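Local coordinates for halotolerant alpha-type carbonic anhydrase (dCA II) (PDB 1Y7W), which catalyses the reversible hydration of carbon dioxide to bicarbonate at a bound zinc ion, as a salt-tolerant algal carbonic anhydrase, at residues L149-Q154 / T215-S220; I127-H132 / D180-S185. One frame throughout, in Å; residues are numbered along the deposited sequence.

Contact 1: L149-Q154 / T215-S220; sequences LHIVMQ and TQLLPS. With ZN (zinc ion), chain D.
Leu-217, from the segment 215-220, reaches across to strand 149-154 and splits its two methyl groups between Leu-149 and Ile-151. One methyl, Leu-217 CD1, meets the end of the isoleucine at Ile-151 CD1 (4.0 Å), and the other, Leu-217 CD2, meets Leu-149 CD2 at 4.1 Å. The two leucines cross at about a right angle, whereas Ile-151 runs at a slant to Leu-217. In Ile-151 the chain is extended, with CD1 anti to CA (chi2 173°), which carries its terminal methyl out from the strand toward the helix. Leu-149 has its CG anti to the backbone N (chi1 158°), and only the CD2 branch does the touching. No hydrogen bond joins the two segments; the contact is made by methyl groups alone, and all three residues are buried.

Between the two apolar residues, His-150 turns to the other face of the strand, where His-150 ND1 binds the zinc ion at 2.0 Å. Water 1 is also bound to the metal, at 1.9 Å, and lies in the plane of the His-150 ring. His-150 NE2 is hydrogen-bonded to Glu-148, which should help to fix the rotation of the imidazole.

Strand 147-155 runs between strands 120-133 and 166-175, its backbone bonded to both, and Leu-149 and Ile-151 also rest on Phe-129 of the former. Arg-249 of strand 240-251 hydrogen-bonds to the carbonyls of Thr-215, Leu-217 and Leu-218.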
loop_
_atom_site.group_PDB
_atom_site.type_symbol
_atom_site.label_atom_id
_atom_site.label_comp_id
_atom_site.label_asym_id
_atom_site.label_seq_id
_atom_site.Cartn_x
_atom_site.Cartn_y
_atom_site.Cartn_z
ATOM N N LEU A 149 4.634 1.740 -1.757
ATOM C CA LEU A 149 3.660 2.398 -0.897
ATOM C C LEU A 149 2.236 1.880 -1.194
ATOM O O LEU A 149 1.855 1.773 -2.345
ATOM C CB LEU A 149 3.721 3.900 -1.176
ATOM C CG LEU A 149 2.471 4.741 -0.812
ATOM C CD1 LEU A 149 2.318 4.711 0.660
ATOM C CD2 LEU A 149 2.665 6.218 -1.270
ATOM N N HIS A 150 1.486 1.528 -0.151
ATOM C CA HIS A 150 0.108 1.069 -0.275
ATOM C C HIS A 150 -0.842 2.063 0.440
ATOM O O HIS A 150 -0.752 2.222 1.641
ATOM C CB HIS A 150 -0.056 -0.328 0.361
ATOM C CG HIS A 150 0.541 -1.447 -0.461
ATOM N ND1 HIS A 150 0.791 -2.710 0.057
ATOM C CD2 HIS A 150 1.022 -1.457 -1.728
ATOM C CE1 HIS A 150 1.411 -3.438 -0.854
ATOM N NE2 HIS A 150 1.569 -2.702 -1.948
ATOM N N ILE A 151 -1.691 2.741 -0.332
ATOM C CA ILE A 151 -2.735 3.623 0.196
ATOM C C ILE A 151 -3.956 2.712 0.176
ATOM O O ILE A 151 -4.428 2.277 -0.903
ATOM C CB ILE A 151 -2.995 4.824 -0.706
ATOM C CG1 ILE A 151 -1.710 5.651 -0.830
ATOM C CG2 ILE A 151 -4.114 5.713 -0.082
ATOM C CD1 ILE A 151 -1.824 6.782 -1.845
ATOM N N VAL A 152 -4.455 2.402 1.367
ATOM C CA VAL A 152 -5.565 1.464 1.551
ATOM C C VAL A 152 -6.886 2.216 1.688
ATOM O O VAL A 152 -6.952 3.121 2.511
ATOM C CB VAL A 152 -5.360 0.687 2.823
ATOM C CG1 VAL A 152 -6.557 -0.301 3.040
ATOM C CG2 VAL A 152 -3.995 -0.109 2.736
ATOM N N MET A 153 -7.878 1.888 0.859
ATOM C CA MET A 153 -9.187 2.570 0.932
ATOM C C MET A 153 -10.283 1.540 1.177
ATOM O O MET A 153 -10.196 0.409 0.702
ATOM C CB MET A 153 -9.445 3.351 -0.361
ATOM C CG MET A 153 -8.266 4.250 -0.714
ATOM S SD MET A 153 -8.508 5.294 -2.128
ATOM C CE MET A 153 -8.788 4.187 -3.390
ATOM N N GLN A 154 -11.352 1.943 1.894
ATOM C CA GLN A 154 -12.455 1.027 2.217
ATOM C C GLN A 154 -13.741 1.640 1.606
ATOM O O GLN A 154 -13.934 2.859 1.636
ATOM C CB GLN A 154 -12.590 0.961 3.758
ATOM C CG GLN A 154 -13.708 0.092 4.319
ATOM C CD GLN A 154 -13.593 0.054 5.822
ATOM O OE1 GLN A 154 -12.799 -0.708 6.351
ATOM N NE2 GLN A 154 -14.279 0.971 6.508
ATOM N N THR A 215 0.198 15.986 -4.627
ATOM C CA THR A 215 1.571 16.434 -4.833
ATOM C C THR A 215 2.635 15.603 -4.125
ATOM O O THR A 215 3.767 15.512 -4.592
ATOM C CB THR A 215 1.744 17.962 -4.422
ATOM O OG1 THR A 215 1.647 18.098 -2.992
ATOM C CG2 THR A 215 0.637 18.812 -5.083
ATOM N N GLN A 216 2.269 14.966 -3.028
ATOM C CA GLN A 216 3.270 14.226 -2.308
ATOM C C GLN A 216 3.317 12.715 -2.511
ATOM O O GLN A 216 4.379 12.129 -2.344
ATOM C CB GLN A 216 3.141 14.528 -0.814
ATOM C CG GLN A 216 3.487 16.006 -0.538
ATOM C CD GLN A 216 3.425 16.322 0.935
ATOM O OE1 GLN A 216 2.340 16.432 1.507
ATOM N NE2 GLN A 216 4.609 16.455 1.574
ATOM N N LEU A 217 2.169 12.113 -2.846
ATOM C CA LEU A 217 2.075 10.661 -2.981
ATOM C C LEU A 217 1.858 10.138 -4.393
ATOM O O LEU A 217 2.595 9.268 -4.816
ATOM C CB LEU A 217 0.995 10.127 -2.038
ATOM C CG LEU A 217 1.057 10.494 -0.542
ATOM C CD1 LEU A 217 -0.145 9.897 0.124
ATOM C CD2 LEU A 217 2.364 10.030 0.154
ATOM N N LEU A 218 0.888 10.668 -5.145
ATOM C CA LEU A 218 0.665 10.134 -6.484
ATOM C C LEU A 218 1.854 10.392 -7.371
ATOM O O LEU A 218 2.480 11.459 -7.286
ATOM C CB LEU A 218 -0.574 10.736 -7.138
ATOM C CG LEU A 218 -1.923 10.454 -6.495
ATOM C CD1 LEU A 218 -2.986 10.715 -7.592
ATOM C CD2 LEU A 218 -2.043 8.997 -6.049
ATOM N N PRO A 219 2.185 9.429 -8.262
ATOM C CA PRO A 219 3.342 9.639 -9.133
ATOM C C PRO A 219 3.066 10.589 -10.285
ATOM O O PRO A 219 1.939 11.049 -10.470
ATOM C CB PRO A 219 3.707 8.235 -9.605
ATOM C CG PRO A 219 2.410 7.487 -9.551
ATOM C CD PRO A 219 1.645 8.058 -8.367
ATOM N N SER A 220 4.107 10.857 -11.070
ATOM C CA SER A 220 3.992 11.793 -12.173
ATOM C C SER A 220 3.067 11.401 -13.328
ATOM O O SER A 220 2.627 12.281 -14.084
ATOM C CB SER A 220 5.388 12.140 -12.710
ATOM O OG SER A 220 6.135 10.956 -13.002
HETATM ZN ZN ZN D . 0.714 -3.387 1.987
HETATM O O HOH W 1 0.042 -4.991 2.782
#

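Contact 2: I127-H132 / D180-S185; sequences IQFHFH and DAFLNS. With ZN (zinc ion), chain D.
Phe-129 and Phe-131 project from strand 127-132 as two neighbouring aromatic bumps, and Phe-182 and Leu-183 of helix 181-195 come to meet them. The axis of segment 181-185 passes 13.7 Å from that of strand segment 127-132, nearly perpendicular to it (93°), a gap that the large side chains span. Phe-182, with CG anti to its backbone N (chi1 174°), extends from the opposite direction so that Phe-182 CZ meets Phe-129 CZ at 3.9 Å, arriving at the edge of the Phe-129 ring. The neighbouring corner, Phe-182 CE1, approaches Phe-131 CZ at 4.4 Å, each at the other's rim. Phe-182 thus has its leading corner shared by both strand phenylalanines, while Leu-183 fills in beside Phe-131, its CD2 methyl 4.2 Å from Phe-131 CE2.

The helix start is fixed by its N-cap, where Asp-180 OD2 accepts from Leu-183 N through its anti lone pair (2.9 Å); the other carboxylate oxygen forms a salt bridge with Arg-249.

On the reverse face of the strand, His-130 NE2 and His-132 NE2 bind the zinc ion at 2.0 and 2.1 Å. His-130 ND1 donates an almost straight bond in its ring plane to Gln-128 OE1, orienting the imidazole. A strand with two metal-binding histidines on one face and an aromatic core on the other is characteristic of the alpha-carbonic anhydrase active site.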
loop_
_atom_site.group_PDB
_atom_site.type_symbol
_atom_site.label_atom_id
_atom_site.label_comp_id
_atom_site.label_asym_id
_atom_site.label_seq_id
_atom_site.Cartn_x
_atom_site.Cartn_y
_atom_site.Cartn_z
ATOM N N ILE A 127 -8.079 4.941 4.390
ATOM C CA ILE A 127 -8.062 4.717 5.832
ATOM C C ILE A 127 -6.633 4.685 6.433
ATOM O O ILE A 127 -6.455 4.845 7.640
ATOM C CB ILE A 127 -8.872 3.443 6.246
ATOM C CG1 ILE A 127 -8.445 2.248 5.399
ATOM C CG2 ILE A 127 -10.441 3.712 6.061
ATOM C CD1 ILE A 127 -8.889 0.894 5.972
ATOM N N GLN A 128 -5.629 4.440 5.606
ATOM C CA GLN A 128 -4.221 4.478 6.092
ATOM C C GLN A 128 -3.323 4.258 4.885
ATOM O O GLN A 128 -3.823 3.917 3.803
ATOM C CB GLN A 128 -3.971 3.341 7.083
ATOM C CG GLN A 128 -4.422 1.949 6.564
ATOM C CD GLN A 128 -3.263 1.009 6.329
ATOM O OE1 GLN A 128 -2.296 1.344 5.657
ATOM N NE2 GLN A 128 -3.364 -0.178 6.872
ATOM N N PHE A 129 -2.026 4.513 5.035
ATOM C CA PHE A 129 -1.131 4.076 3.968
ATOM C C PHE A 129 0.075 3.472 4.673
ATOM O O PHE A 129 0.335 3.762 5.862
ATOM C CB PHE A 129 -0.776 5.158 2.921
ATOM C CG PHE A 129 0.038 6.328 3.427
ATOM C CD1 PHE A 129 1.402 6.216 3.649
ATOM C CD2 PHE A 129 -0.542 7.594 3.527
ATOM C CE1 PHE A 129 2.199 7.345 3.949
ATOM C CE2 PHE A 129 0.239 8.721 3.819
ATOM C CZ PHE A 129 1.604 8.595 4.023
ATOM N N HIS A 130 0.805 2.579 4.007
ATOM C CA HIS A 130 1.958 1.962 4.705
ATOM C C HIS A 130 2.990 1.569 3.644
ATOM O O HIS A 130 2.737 1.716 2.433
ATOM C CB HIS A 130 1.543 0.730 5.556
ATOM C CG HIS A 130 0.885 -0.355 4.749
ATOM N ND1 HIS A 130 -0.486 -0.449 4.573
ATOM C CD2 HIS A 130 1.420 -1.341 4.010
ATOM C CE1 HIS A 130 -0.761 -1.450 3.744
ATOM N NE2 HIS A 130 0.379 -2.009 3.386
ATOM N N PHE A 131 4.102 1.024 4.091
ATOM C CA PHE A 131 5.171 0.725 3.135
ATOM C C PHE A 131 5.690 -0.714 3.192
ATOM O O PHE A 131 5.650 -1.363 4.245
ATOM C CB PHE A 131 6.398 1.617 3.411
ATOM C CG PHE A 131 6.151 3.103 3.268
ATOM C CD1 PHE A 131 5.698 3.856 4.347
ATOM C CD2 PHE A 131 6.369 3.733 2.042
ATOM C CE1 PHE A 131 5.464 5.212 4.190
ATOM C CE2 PHE A 131 6.143 5.087 1.856
ATOM C CZ PHE A 131 5.681 5.838 2.940
ATOM N N HIS A 132 6.225 -1.168 2.059
ATOM C CA HIS A 132 6.885 -2.494 2.014
ATOM C C HIS A 132 8.272 -2.014 1.563
ATOM O O HIS A 132 8.423 -1.455 0.468
ATOM C CB HIS A 132 6.166 -3.414 1.027
ATOM C CG HIS A 132 4.807 -3.812 1.522
ATOM N ND1 HIS A 132 4.626 -4.827 2.431
ATOM C CD2 HIS A 132 3.588 -3.231 1.359
ATOM C CE1 HIS A 132 3.350 -4.880 2.796
ATOM N NE2 HIS A 132 2.703 -3.919 2.163
ATOM N N ASP A 180 13.042 11.424 -2.846
ATOM C CA ASP A 180 11.670 11.873 -2.917
ATOM C C ASP A 180 11.460 12.982 -1.891
ATOM O O ASP A 180 11.972 12.875 -0.776
ATOM C CB ASP A 180 10.740 10.693 -2.549
ATOM C CG ASP A 180 9.276 11.077 -2.572
ATOM O OD1 ASP A 180 8.767 11.246 -3.704
ATOM O OD2 ASP A 180 8.665 11.205 -1.480
ATOM N N ALA A 181 10.645 13.991 -2.228
ATOM C CA ALA A 181 10.362 15.112 -1.312
ATOM C C ALA A 181 9.584 14.715 -0.063
ATOM O O ALA A 181 9.915 15.121 1.067
ATOM C CB ALA A 181 9.590 16.223 -2.061
ATOM N N PHE A 182 8.515 13.957 -0.249
ATOM C CA PHE A 182 7.741 13.507 0.901
ATOM C C PHE A 182 8.591 12.622 1.824
ATOM O O PHE A 182 8.532 12.785 3.028
ATOM C CB PHE A 182 6.481 12.733 0.491
ATOM C CG PHE A 182 5.744 12.144 1.664
ATOM C CD1 PHE A 182 5.656 10.777 1.823
ATOM C CD2 PHE A 182 5.239 12.965 2.690
ATOM C CE1 PHE A 182 5.085 10.204 2.995
ATOM C CE2 PHE A 182 4.678 12.408 3.850
ATOM C CZ PHE A 182 4.598 11.023 4.009
ATOM N N LEU A 183 9.343 11.668 1.266
ATOM C CA LEU A 183 10.182 10.816 2.109
ATOM C C LEU A 183 11.194 11.701 2.865
ATOM O O LEU A 183 11.515 11.491 4.064
ATOM C CB LEU A 183 10.910 9.758 1.250
ATOM C CG LEU A 183 9.951 8.646 0.693
ATOM C CD1 LEU A 183 10.718 7.545 -0.034
ATOM C CD2 LEU A 183 9.116 8.058 1.874
ATOM N N ASN A 184 11.696 12.711 2.179
ATOM C CA ASN A 184 12.625 13.587 2.888
ATOM C C ASN A 184 11.983 14.279 4.077
ATOM O O ASN A 184 12.562 14.363 5.146
ATOM C CB ASN A 184 13.226 14.633 1.958
ATOM C CG ASN A 184 14.711 14.662 2.079
ATOM O OD1 ASN A 184 15.422 13.793 1.519
ATOM N ND2 ASN A 184 15.214 15.603 2.875
ATOM N N SER A 185 10.782 14.780 3.906
ATOM C CA SER A 185 10.122 15.455 4.989
ATOM C C SER A 185 9.840 14.493 6.112
ATOM O O SER A 185 10.087 14.829 7.271
ATOM C CB SER A 185 8.839 16.116 4.504
ATOM O OG SER A 185 8.024 16.487 5.595
HETATM ZN ZN ZN D . 0.714 -3.387 1.987
HETATM O O HOH W 1 0.042 -4.991 2.782
#

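Contacts 1 and 2 have centres 8 Å apart and lie on neighbouring antiparallel strands, 120-133 and 147-155, of the same mixed sheet. Their segments alternate along the chain: 127-132, 149-154, 180-185, then 215-220. Backbone bonding joins the strands directly, His-150 O lying 2.9 Å from His-130 N. On one face, contact 2 supplies two histidines and contact 1 the third, together binding the zinc ion, which also carries water 1. On the other face, helices 181-195 and 213-217 pack against the sheet, and Leu-217 touches both Phe-129 and Phe-182. Arg-249 serves both contacts. The catalytic metal is thus carried by two strands backed by one shared core.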